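Local coordinates for protein yahD a copper inducible hydrolase (Lactococcus lactis subsp. lactis, PDB 3OG9), which is a copper-inducible protein of the alpha/beta hydrolase fold, probably a hydrolase, that binds D-malate in its pocket, at residues Arg51-Lys62 against Phe74-Trp85. Sequence-based numbering, arbitrary orientation. Where two conformers were deposited one is given.
With MLT (D-malate), chain C.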
ATOM      1  N   ARG A  51       7.633   8.306  -8.209  1.00  9.84           N
ATOM      2  CA  ARG A  51       8.433   9.324  -8.902  1.00 10.35           C
ATOM      3  C   ARG A  51       9.903   8.923  -9.087  1.00 11.10           C
ATOM      4  O   ARG A  51      10.620   9.583  -9.833  1.00 10.44           O
ATOM      5  CB  ARG A  51       8.392  10.621  -8.114  1.00  9.76           C
ATOM      6  CG  ARG A  51       7.070  11.330  -8.187  1.00 11.90           C
ATOM      7  CD  ARG A  51       7.266  12.824  -7.908  1.00 10.75           C
ATOM      8  NE  ARG A  51       7.896  13.085  -6.615  1.00 14.14           N
ATOM      9  CZ  ARG A  51       8.137  14.310  -6.168  1.00 17.13           C
ATOM     10  NH1 ARG A  51       7.773  15.348  -6.908  1.00 17.13           N
ATOM     11  NH2 ARG A  51       8.732  14.503  -5.007  1.00 18.06           N
ATOM     12  N   ILE A  52      10.341   7.865  -8.404  1.00 10.98           N
ATOM     13  CA  ILE A  52      11.723   7.354  -8.478  1.00 12.40           C
ATOM     14  C   ILE A  52      11.924   6.382  -9.651  1.00 14.19           C
ATOM     15  O   ILE A  52      11.163   5.426  -9.810  1.00 12.89           O
ATOM     16  CB  ILE A  52      12.138   6.707  -7.124  1.00 12.55           C
ATOM     17  CG1 ILE A  52      11.921   7.689  -5.942  1.00 12.91           C
ATOM     18  CG2 ILE A  52      13.578   6.176  -7.146  1.00 11.37           C
ATOM     19  CD1 ILE A  52      12.563   9.067  -6.103  1.00 16.27           C
ATOM     20  N   ASN A  53      12.998   6.591 -10.419  0.50 15.56           N
ATOM     21  CA  ASN A  53      13.234   5.826 -11.644  0.50 17.79           C
ATOM     22  C   ASN A  53      14.704   5.399 -11.881  0.50 19.35           C
ATOM     23  O   ASN A  53      15.101   5.142 -13.022  0.50 19.63           O
ATOM     24  CB  ASN A  53      12.703   6.646 -12.824  0.50 17.80           C
ATOM     25  CG  ASN A  53      12.560   5.844 -14.095  0.50 19.09           C
ATOM     26  OD1 ASN A  53      12.177   4.664 -14.086  0.50 20.72           O
ATOM     27  ND2 ASN A  53      12.845   6.499 -15.217  0.50 19.01           N
ATOM     28  N   GLU A  54      15.487   5.288 -10.806  1.00 20.93           N
ATOM     29  CA  GLU A  54      16.916   4.981 -10.903  1.00 23.31           C
ATOM     30  C   GLU A  54      17.096   3.721 -11.725  1.00 25.65           C
ATOM     31  O   GLU A  54      16.525   2.663 -11.407  1.00 25.88           O
ATOM     32  CB  GLU A  54      17.567   4.904  -9.515  1.00 24.12           C
ATOM     33  CG  GLU A  54      17.179   6.115  -8.671  1.00 23.63           C
ATOM     34  CD  GLU A  54      18.106   6.421  -7.520  0.50 23.44           C
ATOM     35  OE1 GLU A  54      18.467   7.607  -7.399  0.50 25.22           O
ATOM     36  OE2 GLU A  54      18.455   5.511  -6.735  0.50 21.32           O
ATOM     37  N   GLN A  55      17.830   3.897 -12.835  1.00 27.33           N
ATOM     38  CA  GLN A  55      18.071   2.873 -13.861  1.00 29.22           C
ATOM     39  C   GLN A  55      16.791   2.315 -14.491  1.00 28.16           C
ATOM     40  O   GLN A  55      16.704   1.114 -14.794  1.00 29.08           O
ATOM     41  CB  GLN A  55      18.980   1.757 -13.318  1.00 30.03           C
ATOM     42  CG  GLN A  55      20.321   2.289 -12.761  1.00 33.08           C
ATOM     43  CD  GLN A  55      21.283   1.191 -12.323  1.00 34.58           C
ATOM     44  OE1 GLN A  55      20.894   0.221 -11.652  1.00 38.55           O
ATOM     45  NE2 GLN A  55      22.566   1.360 -12.674  1.00 39.67           N
ATOM     46  N   GLY A  56      15.806   3.191 -14.697  1.00 26.86           N
ATOM     47  CA  GLY A  56      14.541   2.799 -15.324  1.00 24.47           C
ATOM     48  C   GLY A  56      13.645   1.841 -14.525  1.00 23.08           C
ATOM     49  O   GLY A  56      12.700   1.291 -15.078  1.00 23.61           O
ATOM     50  N   VAL A  57      13.937   1.636 -13.237  1.00 20.52           N
ATOM     51  CA  VAL A  57      13.055   0.847 -12.339  1.00 17.77           C
ATOM     52  C   VAL A  57      12.118   1.766 -11.534  1.00 14.77           C
ATOM     53  O   VAL A  57      12.582   2.501 -10.694  1.00 15.01           O
ATOM     54  CB  VAL A  57      13.907   0.002 -11.370  1.00 18.55           C
ATOM     55  CG1 VAL A  57      13.038  -0.840 -10.526  1.00 18.30           C
ATOM     56  CG2 VAL A  57      14.904  -0.896 -12.161  1.00 19.47           C
ATOM     57  N   ASN A  58      10.814   1.743 -11.793  1.00 12.06           N
ATOM     58  CA  ASN A  58       9.888   2.623 -11.063  1.00 11.16           C
ATOM     59  C   ASN A  58       9.820   2.228  -9.592  1.00  9.50           C
ATOM     60  O   ASN A  58       9.723   1.041  -9.294  1.00  8.84           O
ATOM     61  CB  ASN A  58       8.475   2.555 -11.676  1.00 10.76           C
ATOM     62  CG  ASN A  58       8.412   3.120 -13.073  1.00 11.31           C
ATOM     63  OD1 ASN A  58       9.231   3.964 -13.454  1.00 14.25           O
ATOM     64  ND2 ASN A  58       7.407   2.702 -13.833  1.00 10.07           N
ATOM     65  N   ARG A  59       9.854   3.212  -8.695  1.00  9.57           N
ATOM     66  CA  ARG A  59       9.764   2.989  -7.231  1.00  8.84           C
ATOM     67  C   ARG A  59       9.164   4.223  -6.571  1.00  8.14           C
ATOM     68  O   ARG A  59       9.171   5.309  -7.160  1.00  9.42           O
ATOM     69  CB  ARG A  59      11.159   2.776  -6.604  1.00  9.63           C
ATOM     70  CG  ARG A  59      11.787   1.401  -6.777  1.00  8.51           C
ATOM     71  CD  ARG A  59      13.135   1.337  -6.037  1.00  9.91           C
ATOM     72  NE  ARG A  59      12.942   1.767  -4.662  1.00  8.77           N
ATOM     73  CZ  ARG A  59      12.548   0.968  -3.668  1.00 10.97           C
ATOM     74  NH1 ARG A  59      12.352  -0.323  -3.875  1.00 12.62           N
ATOM     75  NH2 ARG A  59      12.348   1.469  -2.460  1.00 10.78           N
ATOM     76  N   TYR A  60       8.690   4.074  -5.334  1.00  7.34           N
ATOM     77  CA  TYR A  60       8.165   5.222  -4.577  1.00  6.61           C
ATOM     78  C   TYR A  60       9.189   5.998  -3.773  1.00  6.89           C
ATOM     79  O   TYR A  60       8.941   7.147  -3.415  1.00  8.20           O
ATOM     80  CB  TYR A  60       7.014   4.798  -3.669  1.00  5.77           C
ATOM     81  CG  TYR A  60       5.791   4.494  -4.472  1.00  4.86           C
ATOM     82  CD1 TYR A  60       4.946   5.519  -4.910  1.00  5.68           C
ATOM     83  CD2 TYR A  60       5.518   3.165  -4.876  1.00  7.23           C
ATOM     84  CE1 TYR A  60       3.834   5.228  -5.699  1.00  5.93           C
ATOM     85  CE2 TYR A  60       4.395   2.877  -5.659  1.00  4.98           C
ATOM     86  CZ  TYR A  60       3.564   3.896  -6.045  1.00  5.74           C
ATOM     87  OH  TYR A  60       2.463   3.606  -6.828  1.00  3.88           O
ATOM     88  N   PHE A  61      10.336   5.398  -3.481  1.00  6.92           N
ATOM     89  CA  PHE A  61      11.382   6.092  -2.694  1.00  7.20           C
ATOM     90  C   PHE A  61      12.710   5.397  -2.944  1.00  7.28           C
ATOM     91  O   PHE A  61      12.745   4.284  -3.464  1.00  7.07           O
ATOM     92  CB  PHE A  61      11.024   6.152  -1.174  1.00  8.12           C
ATOM     93  CG  PHE A  61      11.030   4.816  -0.509  1.00  7.60           C
ATOM     94  CD1 PHE A  61      12.219   4.282   0.001  1.00  8.67           C
ATOM     95  CD2 PHE A  61       9.877   4.050  -0.463  1.00  9.75           C
ATOM     96  CE1 PHE A  61      12.256   3.017   0.579  1.00  9.64           C
ATOM     97  CE2 PHE A  61       9.904   2.758   0.124  1.00 10.12           C
ATOM     98  CZ  PHE A  61      11.106   2.250   0.662  1.00 10.71           C
ATOM     99  N   LYS A  62      13.800   6.086  -2.639  1.00  8.62           N
ATOM    100  CA  LYS A  62      15.139   5.604  -3.009  1.00  8.65           C
ATOM    101  C   LYS A  62      15.651   4.526  -2.064  1.00  8.90           C
ATOM    102  O   LYS A  62      15.266   4.484  -0.885  1.00  8.65           O
ATOM    103  CB  LYS A  62      16.116   6.777  -2.994  1.00  9.32           C
ATOM    104  CG  LYS A  62      15.905   7.740  -4.144  1.00 12.40           C
ATOM    105  CD  LYS A  62      16.642   9.061  -3.891  1.00 20.11           C
ATOM    106  CE  LYS A  62      18.032   9.060  -4.492  1.00 25.90           C
ATOM    107  NZ  LYS A  62      19.017   8.226  -3.758  1.00 29.73           N
ATOM    108  N   PHE A  74      16.779   1.355   3.071  1.00  8.96           N
ATOM    109  CA  PHE A  74      15.675   2.280   2.761  1.00  7.72           C
ATOM    110  C   PHE A  74      16.119   3.697   3.097  1.00  7.82           C
ATOM    111  O   PHE A  74      16.476   3.993   4.253  1.00  8.14           O
ATOM    112  CB  PHE A  74      14.404   1.890   3.524  1.00  8.35           C
ATOM    113  CG  PHE A  74      13.974   0.451   3.322  1.00  7.71           C
ATOM    114  CD1 PHE A  74      14.099  -0.168   2.079  1.00  8.98           C
ATOM    115  CD2 PHE A  74      13.339  -0.252   4.359  1.00  8.24           C
ATOM    116  CE1 PHE A  74      13.673  -1.506   1.894  1.00 11.83           C
ATOM    117  CE2 PHE A  74      12.916  -1.582   4.185  1.00  9.35           C
ATOM    118  CZ  PHE A  74      13.084  -2.217   2.955  1.00  8.49           C
ATOM    119  N   ASP A  75      16.118   4.565   2.093  1.00  7.94           N
ATOM    120  CA  ASP A  75      16.445   5.988   2.304  1.00  7.96           C
ATOM    121  C   ASP A  75      15.256   6.739   2.952  1.00  8.25           C
ATOM    122  O   ASP A  75      14.268   7.128   2.294  1.00  8.78           O
ATOM    123  CB  ASP A  75      16.915   6.610   0.993  1.00  7.49           C
ATOM    124  CG  ASP A  75      17.288   8.077   1.123  1.00 10.00           C
ATOM    125  OD1 ASP A  75      16.918   8.706   2.137  1.00  9.60           O
ATOM    126  OD2 ASP A  75      17.932   8.599   0.180  1.00 11.73           O
ATOM    127  N   LEU A  76      15.349   6.915   4.263  1.00  8.83           N
ATOM    128  CA  LEU A  76      14.261   7.483   5.037  1.00  9.85           C
ATOM    129  C   LEU A  76      14.003   8.952   4.739  1.00  9.72           C
ATOM    130  O   LEU A  76      12.854   9.403   4.840  1.00 10.76           O
ATOM    131  CB  LEU A  76      14.477   7.244   6.536  1.00 10.58           C
ATOM    132  CG  LEU A  76      14.631   5.764   6.927  1.00 11.49           C
ATOM    133  CD1 LEU A  76      14.812   5.632   8.429  1.00 13.92           C
ATOM    134  CD2 LEU A  76      13.483   4.872   6.415  1.00 14.52           C
ATOM    135  N   GLU A  77      15.034   9.701   4.355  1.00  9.68           N
ATOM    136  CA  GLU A  77      14.788  11.072   3.893  1.00 10.08           C
ATOM    137  C   GLU A  77      13.938  11.083   2.618  1.00  9.20           C
ATOM    138  O   GLU A  77      12.982  11.867   2.507  1.00  8.85           O
ATOM    139  CB  GLU A  77      16.089  11.850   3.712  1.00 11.43           C
ATOM    140  CG  GLU A  77      16.662  12.345   5.063  1.00 12.39           C
ATOM    141  CD  GLU A  77      17.846  13.320   4.921  0.50 10.98           C
ATOM    142  OE1 GLU A  77      18.144  13.788   3.799  0.50 11.18           O
ATOM    143  OE2 GLU A  77      18.479  13.610   5.957  0.50 12.27           O
ATOM    144  N   SER A  78      14.279  10.205   1.677  1.00  8.31           N
ATOM    145  CA  SER A  78      13.505  10.055   0.448  1.00  7.85           C
ATOM    146  C   SER A  78      12.104   9.593   0.777  1.00  7.75           C
ATOM    147  O   SER A  78      11.151  10.142   0.237  1.00  7.82           O
ATOM    148  CB  SER A  78      14.169   9.079  -0.523  1.00  7.80           C
ATOM    149  OG  SER A  78      13.399   8.879  -1.702  1.00  8.71           O
ATOM    150  N   LEU A  79      11.990   8.584   1.641  1.00  7.45           N
ATOM    151  CA  LEU A  79      10.680   8.066   2.044  1.00  8.07           C
ATOM    152  C   LEU A  79       9.840   9.205   2.561  1.00  7.78           C
ATOM    153  O   LEU A  79       8.680   9.354   2.202  1.00  8.21           O
ATOM    154  CB  LEU A  79      10.810   6.932   3.092  1.00  7.17           C
ATOM    155  CG  LEU A  79       9.511   6.393   3.711  1.00  7.41           C
ATOM    156  CD1 LEU A  79       8.623   5.753   2.642  1.00  7.63           C
ATOM    157  CD2 LEU A  79       9.774   5.456   4.904  1.00  9.12           C
ATOM    158  N   ASP A  80      10.434  10.041   3.405  1.00  7.48           N
ATOM    159  CA  ASP A  80       9.671  11.149   4.002  1.00  8.92           C
ATOM    160  C   ASP A  80       9.256  12.170   2.932  1.00  8.57           C
ATOM    161  O   ASP A  80       8.089  12.573   2.882  1.00  9.65           O
ATOM    162  CB  ASP A  80      10.488  11.804   5.134  1.00  8.75           C
ATOM    163  CG  ASP A  80       9.710  12.908   5.847  1.00 13.92           C
ATOM    164  OD1 ASP A  80       8.510  12.702   6.185  1.00 16.48           O
ATOM    165  OD2 ASP A  80      10.311  13.986   6.022  1.00 15.49           O
ATOM    166  N   GLU A  81      10.183  12.534   2.039  1.00  8.48           N
ATOM    167  CA  GLU A  81       9.884  13.517   0.990  1.00  9.35           C
ATOM    168  C   GLU A  81       8.792  13.008   0.028  1.00  8.66           C
ATOM    169  O   GLU A  81       7.860  13.745  -0.329  1.00  8.51           O
ATOM    170  CB  GLU A  81      11.144  13.904   0.214  1.00  9.95           C
ATOM    171  CG  GLU A  81      12.138  14.704   1.052  1.00 15.60           C
ATOM    172  CD  GLU A  81      13.592  14.550   0.570  0.50 17.72           C
ATOM    173  OE1 GLU A  81      13.814  14.153  -0.597  0.50 18.29           O
ATOM    174  OE2 GLU A  81      14.517  14.827   1.370  0.50 19.49           O
ATOM    175  N   GLU A  82       8.900  11.741  -0.376  1.00  8.66           N
ATOM    176  CA  GLU A  82       7.988  11.202  -1.406  1.00  8.93           C
ATOM    177  C   GLU A  82       6.616  10.942  -0.818  1.00  9.04           C
ATOM    178  O   GLU A  82       5.595  11.106  -1.510  1.00  8.58           O
ATOM    179  CB  GLU A  82       8.536   9.930  -2.043  1.00  9.33           C
ATOM    180  CG  GLU A  82       9.806  10.167  -2.872  1.00 11.28           C
ATOM    181  CD  GLU A  82       9.572  11.147  -4.015  1.00 15.47           C
ATOM    182  OE1 GLU A  82       8.586  11.011  -4.782  1.00 16.20           O
ATOM    183  OE2 GLU A  82      10.373  12.091  -4.129  1.00 18.99           O
ATOM    184  N   THR A  83       6.574  10.568   0.456  1.00  8.28           N
ATOM    185  CA  THR A  83       5.257  10.407   1.093  1.00  8.95           C
ATOM    186  C   THR A  83       4.534  11.752   1.339  1.00  9.28           C
ATOM    187  O   THR A  83       3.307  11.806   1.280  1.00  7.72           O
ATOM    188  CB  THR A  83       5.264   9.532   2.333  1.00  9.46           C
ATOM    189  OG1 THR A  83       6.172  10.049   3.310  1.00  8.73           O
ATOM    190  CG2 THR A  83       5.639   8.061   1.957  1.00  9.26           C
ATOM    191  N   ASP A  84       5.285  12.827   1.566  1.00  9.89           N
ATOM    192  CA  ASP A  84       4.674  14.183   1.605  1.00  9.98           C
ATOM    193  C   ASP A  84       4.112  14.511   0.240  1.00  9.69           C
ATOM    194  O   ASP A  84       2.975  15.010   0.110  1.00  8.70           O
ATOM    195  CB  ASP A  84       5.674  15.251   2.010  1.00 10.86           C
ATOM    196  CG  ASP A  84       5.948  15.270   3.507  1.00 12.95           C
ATOM    197  OD1 ASP A  84       5.298  14.540   4.279  1.00 16.32           O
ATOM    198  OD2 ASP A  84       6.854  16.008   3.896  1.00 16.68           O
ATOM    199  N   TRP A  85       4.894  14.208  -0.793  1.00  9.74           N
ATOM    200  CA  TRP A  85       4.465  14.453  -2.162  1.00  9.18           C
ATOM    201  C   TRP A  85       3.219  13.636  -2.504  1.00  8.65           C
ATOM    202  O   TRP A  85       2.234  14.177  -3.022  1.00  6.82           O
ATOM    203  CB  TRP A  85       5.578  14.136  -3.176  1.00 10.88           C
ATOM    204  CG  TRP A  85       4.992  14.199  -4.577  1.00 12.27           C
ATOM    205  CD1 TRP A  85       4.710  15.317  -5.297  1.00 14.26           C
ATOM    206  CD2 TRP A  85       4.544  13.091  -5.355  1.00 13.65           C
ATOM    207  NE1 TRP A  85       4.155  14.970  -6.518  1.00 15.80           N
ATOM    208  CE2 TRP A  85       4.037  13.606  -6.567  1.00 13.64           C
ATOM    209  CE3 TRP A  85       4.561  11.703  -5.164  1.00 12.68           C
ATOM    210  CZ2 TRP A  85       3.543  12.787  -7.571  1.00 13.78           C
ATOM    211  CZ3 TRP A  85       4.071  10.892  -6.164  1.00 14.29           C
ATOM    212  CH2 TRP A  85       3.557  11.443  -7.352  1.00 12.64           C
TER
HETATM  213  C1  MLT C 500      10.750  -1.662  -0.708  1.00 18.36           C
HETATM  214  O1  MLT C 500      11.627  -0.959  -1.279  1.00 16.02           O
HETATM  215  O2  MLT C 500       9.624  -1.179  -0.438  1.00 13.79           O
HETATM  216  C2  MLT C 500      11.057  -3.091  -0.318  1.00 21.36           C
HETATM  217  O3  MLT C 500      12.397  -3.442  -0.616  1.00 24.21           O
HETATM  218  C3  MLT C 500      10.083  -4.075  -0.968  1.00 22.27           C
HETATM  219  C4  MLT C 500      10.224  -4.159  -2.469  1.00 25.72           C
HETATM  220  O4  MLT C 500      10.056  -5.280  -2.996  1.00 28.98           O
HETATM  221  O5  MLT C 500      10.476  -3.176  -3.215  1.00 22.41           O
HETATM  222  O   HOH W   1       7.523   8.677  -5.342  1.00  6.23           O
HETATM  223  O   HOH W   2      19.940   7.087  -0.929  1.00 15.94           O
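Arg51 lies flat over the indole of Trp85, its guanidinium plane only 4° from the ring plane: CZ stands 3.7 Å from the centroid of the five-membered ring of Trp85, while CD sits over the six-membered ring. Arginine suits this place because its flat cation can stack and still donate from its edge. A bend at chi3 turns that edge to Glu82, whose carboxylate offers one oxygen to each nitrogen of a two-pronged salt bridge: NE meets OE1 of Glu82 at 2.9 Å on the syn lone pair and NH2 meets OE2 less straight. The side-on grip fixes the guanidinium's rotation. A water donates to OE1 of Glu82 and to Tyr60 O and accepts from Arg51 N, tying the carboxylate to the loop backbone.

One to two turns back along the helix, Ser78 is small enough to let the loop close in, and its OG accepts from Lys62 N at 3.0 Å. Lys62 O in turn takes Asp75 N at 3.1 Å. Asp75 is the N-cap: its short acidic side chain lets OD1 accept Ser78 N in the helix's first turn, from above the carboxylate plane, while a water donates to its OD2 and accepts weakly from Lys62 NZ.

Phe61 brings the loop to the pocket. With chi1 at 67°, CG stands between backbone N and carbonyl carbon, and the flat apolar ring offers CD1 of Leu79 a face (CH-pi) and Phe74 an edge, an offset edge-to-face pair with planes at 86°. The carbonyl O of Phe61 accepts from both NE and NH2 of Arg59, which holds that guanidinium in position to give NH1 and NH2 to malate O1, each at 2.8 Å. Asn111 and Asn114 from helix 111-121 also bind the malate. The arrangement thus joins the loop after strand 45-48 to the start of helix 76-97, forming part of the wall of the malate pocket beside the probable nucleophile elbow of an alpha/beta hydrolase fold.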